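Local coordinates for Csm3 (Thermoplasma volcanium, PDB 6AE2), which probably binds RNA as a backbone subunit of the type III-A CRISPR-Cas effector complex and is thought to cleave target RNA, at residues Ile36-Gly46 with Asp57-Ile67. Residues are numbered along the deposited sequence; the frame is centred on the assembly and turned at random.
Sequences IEVLTGLHIGG and DSPVITTKYLI
His43 reaches Ser58 through the edge of its imidazole ring: CE1 lies 3.3 Å from the carbonyl O of Ser58, and that oxygen sits near the ring plane. The ring is put there by an extended side chain, with CG anti to the backbone N (chi1 179°). On its ND1 side, CG1 of Val60 approaches obliquely, ND1 and CG1 being 3.5 Å apart. The same ND1 is hydrogen-bonded to the carbonyl O of Glu168, whose carboxylate accepts the backbone N-H of Val60, so one residue of strand 166-170 holds both partners from outside.

At Ile44 the backbone takes over. Its carbonyl O accepts the N-H of Ile61 (N to O 2.9 Å). A CA-H...O contact from Val60 CA converges on this same Ile44 O at 3.3 Å. Beside these bonds the side chains touch through their methyl branches, Ile44 CG2 to Ile61 CG2 at 4.0 Å, and Ile61 also packs on Tyr77 of strand 71-78.

Gly45 and Val60 form a single beta bridge, not a ladder; the touching parts run 88° apart. In the RAMP-family fold of this chain, this bridge joins the loop after strand 26-38, an inner strand of the six-stranded antiparallel sheet, to the lead-in of strand 62-67, which lies at one border of that sheet within the chain.

Gly46, poorly ordered, adds a weak hydrogen bond from its N to the carbonyl O of Pro59 at 3.4 Å, bent to 147° at the hydrogen; ten unmodelled residues separate it from Asp57.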
loop_
_atom_site.group_PDB
_atom_site.type_symbol
_atom_site.label_atom_id
_atom_site.label_comp_id
_atom_site.label_asym_id
_atom_site.label_seq_id
_atom_site.Cartn_x
_atom_site.Cartn_y
_atom_site.Cartn_z
ATOM N N ILE A 36 -3.364 -11.446 4.939
ATOM C CA ILE A 36 -3.204 -10.185 4.221
ATOM C C ILE A 36 -3.133 -9.071 5.253
ATOM O O ILE A 36 -4.121 -8.796 5.948
ATOM C CB ILE A 36 -4.352 -9.940 3.235
ATOM C CG1 ILE A 36 -4.377 -11.022 2.158
ATOM C CG2 ILE A 36 -4.241 -8.555 2.618
ATOM C CD1 ILE A 36 -5.505 -10.855 1.178
ATOM N N GLU A 37 -1.978 -8.420 5.354
ATOM C CA GLU A 37 -1.800 -7.303 6.272
ATOM C C GLU A 37 -1.824 -5.991 5.499
ATOM O O GLU A 37 -1.134 -5.847 4.483
ATOM C CB GLU A 37 -0.494 -7.424 7.058
ATOM C CG GLU A 37 -0.377 -6.390 8.170
ATOM C CD GLU A 37 0.932 -6.477 8.929
ATOM O OE1 GLU A 37 0.998 -5.946 10.059
ATOM O OE2 GLU A 37 1.893 -7.070 8.396
ATOM N N VAL A 38 -2.616 -5.043 5.988
ATOM C CA VAL A 38 -2.712 -3.720 5.385
ATOM C C VAL A 38 -1.517 -2.887 5.839
ATOM O O VAL A 38 -1.291 -2.713 7.041
ATOM C CB VAL A 38 -4.037 -3.043 5.765
ATOM C CG1 VAL A 38 -4.058 -1.600 5.296
ATOM C CG2 VAL A 38 -5.213 -3.817 5.185
ATOM N N LEU A 39 -0.747 -2.377 4.878
ATOM C CA LEU A 39 0.388 -1.501 5.158
ATOM C C LEU A 39 0.057 -0.025 4.967
ATOM O O LEU A 39 0.479 0.805 5.779
ATOM C CB LEU A 39 1.581 -1.879 4.275
ATOM C CG LEU A 39 2.075 -3.321 4.408
ATOM C CD1 LEU A 39 3.331 -3.535 3.586
ATOM C CD2 LEU A 39 2.321 -3.675 5.868
ATOM N N THR A 40 -0.675 0.326 3.906
ATOM C CA THR A 40 -1.276 1.646 3.782
ATOM C C THR A 40 -2.778 1.475 3.629
ATOM O O THR A 40 -3.248 0.452 3.118
ATOM C CB THR A 40 -0.749 2.436 2.581
ATOM O OG1 THR A 40 -0.946 1.677 1.377
ATOM C CG2 THR A 40 0.736 2.722 2.756
ATOM N N GLY A 41 -3.523 2.496 4.066
ATOM C CA GLY A 41 -4.975 2.500 4.027
ATOM C C GLY A 41 -5.547 1.898 2.762
ATOM O O GLY A 41 -5.188 2.308 1.655
ATOM N N LEU A 42 -6.423 0.913 2.919
ATOM C CA LEU A 42 -6.885 0.086 1.815
ATOM C C LEU A 42 -8.340 0.402 1.513
ATOM O O LEU A 42 -9.180 0.401 2.418
ATOM C CB LEU A 42 -6.715 -1.397 2.147
ATOM C CG LEU A 42 -7.512 -2.402 1.319
ATOM C CD1 LEU A 42 -6.924 -2.541 -0.077
ATOM C CD2 LEU A 42 -7.540 -3.745 2.025
ATOM N N HIS A 43 -8.632 0.673 0.244
ATOM C CA HIS A 43 -9.974 1.046 -0.189
ATOM C C HIS A 43 -10.428 0.113 -1.308
ATOM O O HIS A 43 -9.989 0.249 -2.456
ATOM C CB HIS A 43 -10.028 2.502 -0.634
ATOM C CG HIS A 43 -11.381 2.923 -1.113
ATOM N ND1 HIS A 43 -12.404 3.268 -0.255
ATOM C CD2 HIS A 43 -11.893 3.017 -2.363
ATOM C CE1 HIS A 43 -13.483 3.570 -0.958
ATOM N NE2 HIS A 43 -13.198 3.425 -2.240
ATOM N N ILE A 44 -11.307 -0.824 -0.963
ATOM C CA ILE A 44 -12.036 -1.626 -1.936
ATOM C C ILE A 44 -13.488 -1.176 -1.868
ATOM O O ILE A 44 -14.177 -1.425 -0.872
ATOM C CB ILE A 44 -11.894 -3.129 -1.671
ATOM C CG1 ILE A 44 -10.435 -3.556 -1.830
ATOM C CG2 ILE A 44 -12.780 -3.921 -2.615
ATOM C CD1 ILE A 44 -10.062 -4.790 -1.044
ATOM N N GLY A 45 -13.944 -0.489 -2.912
ATOM C CA GLY A 45 -15.251 0.138 -2.863
ATOM C C GLY A 45 -16.386 -0.868 -2.893
ATOM O O GLY A 45 -16.262 -1.975 -3.417
ATOM N N GLY A 46 -17.517 -0.459 -2.327
ATOM C CA GLY A 46 -18.698 -1.299 -2.273
ATOM C C GLY A 46 -19.407 -1.420 -3.606
ATOM O O GLY A 46 -20.593 -1.744 -3.660
ATOM N N ASP A 57 -18.072 11.009 -0.732
ATOM C CA ASP A 57 -18.105 9.935 0.253
ATOM C C ASP A 57 -18.247 8.569 -0.416
ATOM O O ASP A 57 -19.205 8.324 -1.148
ATOM C CB ASP A 57 -19.247 10.154 1.250
ATOM C CG ASP A 57 -18.954 9.558 2.617
ATOM O OD1 ASP A 57 -18.266 8.517 2.681
ATOM O OD2 ASP A 57 -19.413 10.131 3.628
ATOM N N SER A 58 -17.285 7.682 -0.160
ATOM C CA SER A 58 -17.325 6.335 -0.713
ATOM C C SER A 58 -16.886 5.322 0.339
ATOM O O SER A 58 -15.727 5.332 0.773
ATOM C CB SER A 58 -16.444 6.236 -1.959
ATOM O OG SER A 58 -15.114 6.628 -1.675
ATOM N N PRO A 59 -17.780 4.441 0.777
ATOM C CA PRO A 59 -17.415 3.460 1.802
ATOM C C PRO A 59 -16.752 2.233 1.194
ATOM O O PRO A 59 -16.823 1.980 -0.009
ATOM C CB PRO A 59 -18.766 3.100 2.429
ATOM C CG PRO A 59 -19.722 3.223 1.292
ATOM C CD PRO A 59 -19.203 4.344 0.407
ATOM N N VAL A 60 -16.095 1.470 2.059
ATOM C CA VAL A 60 -15.477 0.222 1.646
ATOM C C VAL A 60 -16.503 -0.896 1.769
ATOM O O VAL A 60 -17.488 -0.796 2.506
ATOM C CB VAL A 60 -14.213 -0.098 2.464
ATOM C CG1 VAL A 60 -13.140 0.953 2.221
ATOM C CG2 VAL A 60 -14.552 -0.191 3.927
ATOM N N ILE A 61 -16.268 -1.981 1.032
ATOM C CA ILE A 61 -17.197 -3.103 1.033
ATOM C C ILE A 61 -17.133 -3.811 2.381
ATOM O O ILE A 61 -16.051 -4.026 2.943
ATOM C CB ILE A 61 -16.891 -4.050 -0.139
ATOM C CG1 ILE A 61 -18.047 -5.024 -0.368
ATOM C CG2 ILE A 61 -15.567 -4.788 0.063
ATOM C CD1 ILE A 61 -17.962 -5.754 -1.694
ATOM N N THR A 62 -18.299 -4.148 2.927
ATOM C CA THR A 62 -18.389 -4.746 4.251
ATOM C C THR A 62 -19.349 -5.928 4.233
ATOM O O THR A 62 -20.118 -6.128 3.287
ATOM C CB THR A 62 -18.848 -3.725 5.305
ATOM O OG1 THR A 62 -20.159 -3.250 4.977
ATOM C CG2 THR A 62 -17.891 -2.547 5.375
ATOM N N THR A 63 -19.290 -6.716 5.303
ATOM C CA THR A 63 -20.246 -7.787 5.544
ATOM C C THR A 63 -20.408 -7.953 7.049
ATOM O O THR A 63 -19.630 -7.418 7.842
ATOM C CB THR A 63 -19.809 -9.100 4.888
ATOM O OG1 THR A 63 -20.894 -10.033 4.923
ATOM C CG2 THR A 63 -18.617 -9.694 5.620
ATOM N N LYS A 64 -21.433 -8.704 7.439
ATOM C CA LYS A 64 -21.751 -8.852 8.853
ATOM C C LYS A 64 -20.755 -9.776 9.547
ATOM O O LYS A 64 -20.477 -10.882 9.073
ATOM C CB LYS A 64 -23.170 -9.391 9.027
ATOM C CG LYS A 64 -23.506 -9.755 10.466
ATOM C CD LYS A 64 -24.941 -10.236 10.615
ATOM C CE LYS A 64 -25.146 -10.937 11.955
ATOM N NZ LYS A 64 -26.582 -11.248 12.218
ATOM N N TYR A 65 -20.214 -9.311 10.671
ATOM C CA TYR A 65 -19.460 -10.137 11.601
ATOM C C TYR A 65 -20.224 -10.228 12.912
ATOM O O TYR A 65 -20.965 -9.312 13.281
ATOM C CB TYR A 65 -18.064 -9.569 11.895
ATOM C CG TYR A 65 -17.079 -9.569 10.745
ATOM C CD1 TYR A 65 -17.315 -8.824 9.596
ATOM C CD2 TYR A 65 -15.895 -10.292 10.825
ATOM C CE1 TYR A 65 -16.405 -8.810 8.553
ATOM C CE2 TYR A 65 -14.981 -10.287 9.786
ATOM C CZ TYR A 65 -15.240 -9.544 8.652
ATOM O OH TYR A 65 -14.332 -9.533 7.617
ATOM N N LEU A 66 -20.033 -11.337 13.619
ATOM C CA LEU A 66 -20.503 -11.481 14.995
ATOM C C LEU A 66 -19.292 -11.242 15.891
ATOM O O LEU A 66 -18.475 -12.142 16.104
ATOM C CB LEU A 66 -21.129 -12.853 15.221
ATOM C CG LEU A 66 -22.011 -13.013 16.460
ATOM C CD1 LEU A 66 -23.429 -12.556 16.165
ATOM C CD2 LEU A 66 -22.009 -14.458 16.928
ATOM N N ILE A 67 -19.171 -10.019 16.402
ATOM C CA ILE A 67 -17.988 -9.589 17.137
ATOM C C ILE A 67 -18.100 -10.042 18.586
ATOM O O ILE A 67 -19.134 -9.836 19.234
ATOM C CB ILE A 67 -17.810 -8.065 17.043
ATOM C CG1 ILE A 67 -17.244 -7.694 15.672
ATOM C CG2 ILE A 67 -16.906 -7.547 18.157
ATOM C CD1 ILE A 67 -16.156 -8.637 15.189
#